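Local coordinates for hypothetical protein ST1444 (PDB 2EO0) that resolves Holliday junctions as a structure-specific endonuclease, probably magnesium-dependent, nicking opposing strands of four-way DNA during genetic recombination, at residues Lys40-Ala48 with Glu73-Phe81; Leu91-Ile102 with Ile117-Leu128. All blocks are in the same frame, centred on the assembly; numbering follows the deposited sequence.

Contact 1 (Lys40-Ala48 with Glu73-Phe81); sequences KDHVPDIIA and EQAEGIREF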
# COMPACT_ATOMS: atom_id res chain seq x y z
N LYS A 40 2.56 -12.26 -9.24
CA LYS A 40 3.30 -12.33 -8.00
C LYS A 40 4.75 -11.83 -8.03
O LYS A 40 5.13 -11.00 -7.20
CB LYS A 40 3.22 -13.78 -7.51
CG LYS A 40 4.13 -14.14 -6.36
CD LYS A 40 3.50 -15.25 -5.49
CE LYS A 40 2.86 -16.38 -6.31
NZ LYS A 40 3.83 -17.23 -7.08
N ASP A 41 5.57 -12.30 -8.97
CA ASP A 41 6.96 -11.88 -9.00
C ASP A 41 7.20 -10.40 -9.20
O ASP A 41 8.30 -9.92 -8.93
CB ASP A 41 7.74 -12.67 -10.04
CG ASP A 41 7.88 -14.14 -9.68
OD1 ASP A 41 8.02 -14.46 -8.48
OD2 ASP A 41 7.85 -14.99 -10.60
N HIS A 42 6.20 -9.65 -9.65
CA HIS A 42 6.40 -8.22 -9.83
C HIS A 42 5.68 -7.37 -8.80
O HIS A 42 5.55 -6.16 -8.98
CB HIS A 42 6.03 -7.77 -11.23
CG HIS A 42 6.89 -8.39 -12.28
ND1 HIS A 42 6.83 -8.03 -13.61
CD2 HIS A 42 7.83 -9.36 -12.19
CE1 HIS A 42 7.71 -8.74 -14.29
NE2 HIS A 42 8.33 -9.55 -13.45
N VAL A 43 5.22 -8.00 -7.72
CA VAL A 43 4.57 -7.26 -6.64
C VAL A 43 5.47 -7.35 -5.41
O VAL A 43 5.87 -8.45 -5.01
CB VAL A 43 3.18 -7.85 -6.30
CG1 VAL A 43 2.26 -7.78 -7.54
CG2 VAL A 43 3.34 -9.30 -5.83
N PRO A 44 5.81 -6.21 -4.79
CA PRO A 44 6.67 -6.25 -3.59
C PRO A 44 6.10 -7.25 -2.58
O PRO A 44 4.88 -7.39 -2.45
CB PRO A 44 6.62 -4.81 -3.07
CG PRO A 44 6.47 -4.01 -4.32
CD PRO A 44 5.45 -4.83 -5.14
N ASP A 45 6.97 -7.95 -1.87
CA ASP A 45 6.49 -8.95 -0.93
C ASP A 45 5.74 -8.35 0.22
O ASP A 45 4.82 -8.96 0.77
CB ASP A 45 7.66 -9.78 -0.39
CG ASP A 45 8.43 -10.44 -1.50
OD1 ASP A 45 7.80 -10.71 -2.55
OD2 ASP A 45 9.64 -10.69 -1.32
N ILE A 46 6.16 -7.14 0.58
CA ILE A 46 5.55 -6.43 1.68
C ILE A 46 5.24 -5.01 1.29
O ILE A 46 6.07 -4.32 0.71
CB ILE A 46 6.50 -6.37 2.90
CG1 ILE A 46 6.83 -7.79 3.39
CG2 ILE A 46 5.86 -5.52 4.02
CD1 ILE A 46 7.91 -7.81 4.44
N ILE A 47 4.04 -4.58 1.64
CA ILE A 47 3.62 -3.23 1.38
C ILE A 47 3.22 -2.71 2.74
O ILE A 47 2.28 -3.23 3.36
CB ILE A 47 2.42 -3.20 0.41
CG1 ILE A 47 2.89 -3.68 -0.96
CG2 ILE A 47 1.84 -1.81 0.37
CD1 ILE A 47 1.83 -3.68 -2.01
N ALA A 48 3.93 -1.68 3.18
CA ALA A 48 3.69 -1.11 4.50
C ALA A 48 3.36 0.40 4.44
O ALA A 48 4.12 1.18 3.86
CB ALA A 48 4.93 -1.35 5.39
N GLU A 73 14.04 -8.96 -15.13
CA GLU A 73 12.62 -8.74 -15.32
C GLU A 73 11.86 -8.55 -14.02
O GLU A 73 10.93 -7.75 -13.95
CB GLU A 73 12.01 -9.89 -16.13
CG GLU A 73 12.06 -9.64 -17.64
CD GLU A 73 11.64 -10.84 -18.50
OE1 GLU A 73 10.75 -11.63 -18.11
OE2 GLU A 73 12.21 -10.98 -19.60
N GLN A 74 12.26 -9.29 -12.98
CA GLN A 74 11.62 -9.16 -11.69
C GLN A 74 11.98 -7.82 -11.04
O GLN A 74 11.14 -7.18 -10.42
CB GLN A 74 12.05 -10.31 -10.77
CG GLN A 74 11.83 -10.02 -9.27
CD GLN A 74 12.05 -11.24 -8.41
OE1 GLN A 74 13.00 -11.31 -7.63
NE2 GLN A 74 11.17 -12.21 -8.55
N ALA A 75 13.23 -7.40 -11.21
CA ALA A 75 13.67 -6.15 -10.62
C ALA A 75 13.03 -4.97 -11.32
O ALA A 75 12.63 -4.00 -10.67
CB ALA A 75 15.18 -6.02 -10.70
N GLU A 76 12.94 -5.03 -12.63
CA GLU A 76 12.35 -3.92 -13.35
C GLU A 76 10.84 -3.86 -13.09
O GLU A 76 10.27 -2.77 -13.05
CB GLU A 76 12.66 -4.04 -14.84
CG GLU A 76 14.16 -3.95 -15.11
CD GLU A 76 14.52 -4.15 -16.57
OE1 GLU A 76 13.76 -4.82 -17.30
OE2 GLU A 76 15.59 -3.64 -16.98
N GLY A 77 10.23 -5.02 -12.89
CA GLY A 77 8.80 -5.08 -12.59
C GLY A 77 8.42 -4.47 -11.24
O GLY A 77 7.59 -3.56 -11.19
N ILE A 78 9.01 -4.94 -10.15
CA ILE A 78 8.68 -4.36 -8.85
C ILE A 78 9.07 -2.89 -8.84
O ILE A 78 8.52 -2.09 -8.08
CB ILE A 78 9.38 -5.11 -7.69
CG1 ILE A 78 10.86 -5.25 -7.98
CG2 ILE A 78 8.78 -6.49 -7.52
CD1 ILE A 78 11.57 -6.26 -7.06
N ARG A 79 10.02 -2.53 -9.69
CA ARG A 79 10.47 -1.15 -9.81
C ARG A 79 9.38 -0.27 -10.48
O ARG A 79 9.17 0.89 -10.11
CB ARG A 79 11.74 -1.14 -10.65
CG ARG A 79 12.47 0.17 -10.76
CD ARG A 79 13.90 -0.10 -11.26
NE ARG A 79 14.79 -0.48 -10.16
CZ ARG A 79 16.02 -0.96 -10.33
NH1 ARG A 79 16.51 -1.13 -11.55
NH2 ARG A 79 16.79 -1.21 -9.27
N GLU A 80 8.68 -0.84 -11.46
CA GLU A 80 7.62 -0.12 -12.15
C GLU A 80 6.42 0.05 -11.19
O GLU A 80 5.68 1.04 -11.23
CB GLU A 80 7.20 -0.90 -13.40
CG GLU A 80 6.31 -0.11 -14.35
CD GLU A 80 6.85 1.28 -14.62
OE1 GLU A 80 8.03 1.40 -15.05
OE2 GLU A 80 6.09 2.26 -14.42
N PHE A 81 6.22 -0.95 -10.35
CA PHE A 81 5.17 -0.91 -9.37
C PHE A 81 5.52 0.20 -8.36
O PHE A 81 4.65 0.93 -7.87
CB PHE A 81 5.09 -2.27 -8.69
CG PHE A 81 4.02 -2.37 -7.67
CD1 PHE A 81 4.13 -1.70 -6.46
CD2 PHE A 81 2.90 -3.15 -7.90
CE1 PHE A 81 3.15 -1.80 -5.50
CE2 PHE A 81 1.90 -3.26 -6.93
CZ PHE A 81 2.03 -2.59 -5.74
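H42 and I78 mark the closest backbone approach, their CA atoms 4.6 Å apart, where the chain leading into strand 46-48 runs past the helix of E73-F81. A short 3-10 turn at K40-D41 precedes the loop that enters the strand, and no hydrogen bond joins the two segments. G77 illustrates a general principle, that a helix position without a side chain lets a ring lie directly on the backbone: G77 CA sits over one face of the H42 ring toward the rim, a CH-pi contact 4.0 Å from the ring centroid, and a CB there would collide with H42 ND1. H42 CG is anti to its carbonyl carbon (chi1 -63°), which carries the ring out past G77 to E73 and Q74. H42 NE2 comes within 3.2 Å of E73 O at an angle too poor for a hydrogen bond. Alongside, the extended Q74 brings CG against D41 O, while its amide and the D41 carboxylate are turned 53° to each other. Deeper in, I78 presses its CG2 branch on the H42 carbonyl carbon at 3.5 Å. F81 swings CG away from its own backbone N (chi1 -179°) and lays its ring against P44 of the loop; P44 CD stands over the centre of one face, 3.7 Å from the F81 centroid, a textbook CH-pi contact. Beyond it, I47 CD1 reaches F81 CZ at 3.9 Å, the two side chains crossing at about a right angle. In the assembly, A28 of the second subunit packs on F81. D45 and I46, both facing I57, form a classic beta bulge. Lacking hydrogen bonds, the join rests on ring-face and methyl packing and so on complementary shape, next to the probable magnesium ligands D45 and E58, the latter touched by I78.

Contact 2 (Leu91-Ile102 with Ile117-Leu128); sequences LGVKLPKMLRFI and IDLETVEKGMEL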
# COMPACT_ATOMS: atom_id res chain seq x y z
N LEU A 91 15.18 -3.36 -0.48
CA LEU A 91 15.53 -4.77 -0.62
C LEU A 91 15.88 -5.28 0.79
O LEU A 91 16.83 -4.79 1.42
CB LEU A 91 16.73 -4.96 -1.55
CG LEU A 91 17.37 -6.36 -1.57
CD1 LEU A 91 16.44 -7.33 -2.23
CD2 LEU A 91 18.73 -6.32 -2.33
N GLY A 92 15.10 -6.23 1.29
CA GLY A 92 15.42 -6.77 2.60
C GLY A 92 16.06 -8.13 2.44
O GLY A 92 15.46 -9.02 1.82
N VAL A 93 17.26 -8.32 2.98
CA VAL A 93 17.94 -9.62 2.85
C VAL A 93 18.14 -10.36 4.16
O VAL A 93 18.61 -9.79 5.15
CB VAL A 93 19.33 -9.49 2.20
CG1 VAL A 93 19.84 -10.89 1.80
CG2 VAL A 93 19.27 -8.54 0.99
N LYS A 94 17.80 -11.64 4.18
CA LYS A 94 17.99 -12.41 5.38
C LYS A 94 19.21 -13.32 5.23
O LYS A 94 19.15 -14.35 4.54
CB LYS A 94 16.74 -13.26 5.70
CG LYS A 94 16.88 -14.08 6.99
CD LYS A 94 17.21 -13.18 8.21
CE LYS A 94 17.35 -13.99 9.49
NZ LYS A 94 18.64 -14.77 9.59
N LEU A 95 20.32 -12.92 5.85
CA LEU A 95 21.53 -13.71 5.80
C LEU A 95 21.40 -14.73 6.92
O LEU A 95 20.49 -14.65 7.76
CB LEU A 95 22.75 -12.82 5.98
CG LEU A 95 22.83 -11.81 4.83
CD1 LEU A 95 23.93 -10.85 5.12
CD2 LEU A 95 23.05 -12.51 3.49
N PRO A 96 22.28 -15.74 6.94
CA PRO A 96 22.22 -16.76 7.98
C PRO A 96 21.99 -16.25 9.41
O PRO A 96 21.10 -16.72 10.12
CB PRO A 96 23.56 -17.48 7.84
CG PRO A 96 23.78 -17.43 6.35
CD PRO A 96 23.40 -16.00 6.01
N LYS A 97 22.80 -15.28 9.82
CA LYS A 97 22.72 -14.75 11.18
C LYS A 97 22.24 -13.31 11.25
O LYS A 97 22.33 -12.68 12.31
CB LYS A 97 24.09 -14.86 11.86
CG LYS A 97 24.70 -16.29 11.89
CD LYS A 97 26.14 -16.26 12.46
CE LYS A 97 26.84 -17.63 12.47
NZ LYS A 97 26.43 -18.49 13.61
N MET A 98 21.75 -12.77 10.15
CA MET A 98 21.28 -11.38 10.19
C MET A 98 20.28 -10.99 9.08
O MET A 98 20.22 -11.63 8.00
CB MET A 98 22.47 -10.41 10.19
CG MET A 98 23.30 -10.42 8.91
SD MET A 98 24.55 -9.08 8.87
CE MET A 98 25.85 -9.85 9.83
N LEU A 99 19.51 -9.95 9.38
CA LEU A 99 18.50 -9.38 8.49
C LEU A 99 18.86 -7.94 8.17
O LEU A 99 19.05 -7.11 9.07
CB LEU A 99 17.14 -9.42 9.17
CG LEU A 99 15.97 -8.69 8.50
CD1 LEU A 99 15.54 -9.39 7.17
CD2 LEU A 99 14.81 -8.66 9.51
N ARG A 100 18.94 -7.62 6.89
CA ARG A 100 19.30 -6.28 6.47
C ARG A 100 18.39 -5.72 5.38
O ARG A 100 17.73 -6.46 4.65
CB ARG A 100 20.73 -6.27 5.96
CG ARG A 100 21.70 -6.77 6.96
CD ARG A 100 21.96 -5.74 8.01
NE ARG A 100 22.50 -6.41 9.18
CZ ARG A 100 23.29 -5.83 10.07
NH1 ARG A 100 23.63 -4.56 9.92
NH2 ARG A 100 23.76 -6.56 11.09
N PHE A 101 18.40 -4.39 5.27
CA PHE A 101 17.61 -3.65 4.30
C PHE A 101 18.42 -2.53 3.69
O PHE A 101 19.05 -1.78 4.41
CB PHE A 101 16.42 -2.99 5.02
CG PHE A 101 15.54 -3.95 5.73
CD1 PHE A 101 14.49 -4.57 5.07
CD2 PHE A 101 15.79 -4.28 7.07
CE1 PHE A 101 13.70 -5.52 5.74
CE2 PHE A 101 15.02 -5.22 7.74
CZ PHE A 101 13.97 -5.84 7.08
N ILE A 102 18.38 -2.42 2.38
CA ILE A 102 19.05 -1.31 1.70
C ILE A 102 18.04 -0.73 0.72
O ILE A 102 17.03 -1.38 0.42
CB ILE A 102 20.27 -1.79 0.90
CG1 ILE A 102 19.87 -2.98 0.04
CG2 ILE A 102 21.42 -2.14 1.84
CD1 ILE A 102 20.90 -3.34 -1.00
N ILE A 117 24.23 -6.46 -5.79
CA ILE A 117 24.81 -5.66 -4.74
C ILE A 117 25.74 -6.64 -4.02
O ILE A 117 25.41 -7.83 -3.87
CB ILE A 117 23.67 -5.11 -3.81
CG1 ILE A 117 24.26 -4.24 -2.70
CG2 ILE A 117 22.82 -6.26 -3.24
CD1 ILE A 117 24.58 -2.80 -3.16
N ASP A 118 26.91 -6.15 -3.61
CA ASP A 118 27.87 -6.99 -2.90
C ASP A 118 27.37 -7.27 -1.47
O ASP A 118 26.80 -6.37 -0.83
CB ASP A 118 29.23 -6.28 -2.90
CG ASP A 118 29.14 -4.88 -2.34
OD1 ASP A 118 29.51 -4.70 -1.16
OD2 ASP A 118 28.68 -3.95 -3.06
N LEU A 119 27.57 -8.48 -0.96
CA LEU A 119 27.08 -8.79 0.39
C LEU A 119 27.69 -7.87 1.43
O LEU A 119 27.15 -7.71 2.52
CB LEU A 119 27.31 -10.26 0.78
CG LEU A 119 28.56 -10.90 1.42
CD1 LEU A 119 29.01 -10.13 2.63
CD2 LEU A 119 28.24 -12.34 1.84
N GLU A 120 28.80 -7.25 1.08
CA GLU A 120 29.45 -6.33 1.98
C GLU A 120 28.49 -5.20 2.32
O GLU A 120 28.27 -4.87 3.50
CB GLU A 120 30.70 -5.73 1.32
CG GLU A 120 31.74 -6.76 0.90
CD GLU A 120 31.14 -7.97 0.16
OE1 GLU A 120 30.66 -7.82 -0.98
OE2 GLU A 120 31.14 -9.08 0.74
N THR A 121 27.91 -4.62 1.28
CA THR A 121 27.00 -3.49 1.43
C THR A 121 25.78 -3.83 2.27
O THR A 121 25.37 -3.07 3.15
CB THR A 121 26.59 -3.01 0.06
OG1 THR A 121 27.76 -2.96 -0.76
CG2 THR A 121 25.94 -1.62 0.13
N VAL A 122 25.19 -4.98 1.99
CA VAL A 122 24.02 -5.46 2.71
C VAL A 122 24.34 -5.64 4.19
O VAL A 122 23.55 -5.28 5.06
CB VAL A 122 23.56 -6.80 2.08
CG1 VAL A 122 22.48 -7.46 2.93
CG2 VAL A 122 23.07 -6.54 0.66
N GLU A 123 25.51 -6.19 4.48
CA GLU A 123 25.87 -6.41 5.87
C GLU A 123 25.91 -5.09 6.61
O GLU A 123 25.54 -5.01 7.78
CB GLU A 123 27.23 -7.09 5.98
CG GLU A 123 27.34 -8.39 5.23
CD GLU A 123 28.62 -9.11 5.54
OE1 GLU A 123 29.69 -8.46 5.53
OE2 GLU A 123 28.55 -10.33 5.79
N LYS A 124 26.36 -4.05 5.92
CA LYS A 124 26.47 -2.72 6.50
C LYS A 124 25.16 -1.95 6.30
O LYS A 124 25.06 -0.77 6.63
CB LYS A 124 27.65 -1.98 5.86
CG LYS A 124 27.82 -0.53 6.29
CD LYS A 124 28.59 0.24 5.23
CE LYS A 124 28.77 1.71 5.57
NZ LYS A 124 29.45 2.43 4.45
N GLY A 125 24.16 -2.63 5.77
CA GLY A 125 22.87 -2.00 5.55
C GLY A 125 22.18 -1.73 6.87
O GLY A 125 22.80 -1.86 7.93
N MET A 126 20.91 -1.37 6.84
CA MET A 126 20.22 -1.08 8.09
C MET A 126 19.41 -2.24 8.61
O MET A 126 19.05 -3.15 7.88
CB MET A 126 19.35 0.17 7.94
CG MET A 126 18.11 0.03 7.11
SD MET A 126 17.77 1.60 6.21
CE MET A 126 16.80 2.52 7.32
N GLU A 127 19.15 -2.22 9.92
CA GLU A 127 18.33 -3.25 10.52
C GLU A 127 16.92 -2.73 10.55
O GLU A 127 16.68 -1.58 10.18
CB GLU A 127 18.78 -3.56 11.93
CG GLU A 127 20.20 -4.05 12.00
CD GLU A 127 20.52 -4.63 13.34
OE1 GLU A 127 19.93 -5.70 13.67
OE2 GLU A 127 21.35 -4.02 14.06
N LEU A 128 15.99 -3.57 10.95
CA LEU A 128 14.59 -3.19 10.99
C LEU A 128 14.40 -1.86 11.72
O LEU A 128 13.78 -0.93 11.20
CB LEU A 128 13.78 -4.30 11.65
CG LEU A 128 12.27 -4.35 11.42
CD1 LEU A 128 11.88 -3.78 10.06
CD2 LEU A 128 11.85 -5.79 11.53
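V122 drives its CG1 branch into the hairpin formed by strands 91-95 and 98-102, meeting V93 CB at 3.8 Å and the CB of R100 at 3.7 Å. It exemplifies how a short helix can pack across a hairpin: helix 119-123 lies almost perpendicular to strand 98-102, at 99°, and this side is the tightly packed one. There I102 CD1 and I117 CG1 meet tip to tip at 3.9 Å, with L91 CD2 sliding past I117 CG2. R100, bent at chi2 (-76°), belongs here with the start of its chain, CG lying 3.0 Å from V122 O. Past the helix, a single antiparallel bridge pairs the chain with the edge strand: F101 N donates to M126 O at 3.0 Å, and M126 N returns the bond to F101 O. G125 makes room for this turn, since a CB there would strike I102 CG2.

Looser is the guanidinium end. E127 CG covers one face; over the other, E123 O is close to R100 NH1 without a hydrogen bond. G125 O, in plane at the edge, takes a weak bond from R100 NH1 at 3.5 Å. The E127 carboxylate is turned just 17° from the guanidinium, but E127 OE2, out of its plane, stays 4.6 Å from R100 NH2, so any attraction is probably one of charge alone. With an alanine here, G125 O would probably lose its weak donor and E127 its nearby positive charge, and the place of CG and CD beside V122 O would be left unfilled.

Around the contact, I68 of strand 68-70 touches V93, I117 and V122, whereas helix 13-24 meets F101 through I18 and helix 128-143 reaches F101 and M126 through L131.

In the fold
Both contacts reach the same mixed sheet of this PDDEXK-type nuclease, on opposite sides of the chain's centre, with centres about 18 Å apart and no direct touch. Both are partly buried. Contact 1 sets helix 72-85 against the approach to strand 46-50 and uses no hydrogen bonds; contact 2 builds on the hairpin of strands 88-95 and 98-103 and adds a backbone bridge at the sheet's edge. Each mixes buried apolar residues with a polar margin: histidine, glutamine and aspartate in the first, arginine and glutamates in the second. Contact 1 holds the probable magnesium ligand D45 and borders the second subunit, whereas contact 2 is untouched by it. In sequence, helix 72-85 leads directly into strand 88-95.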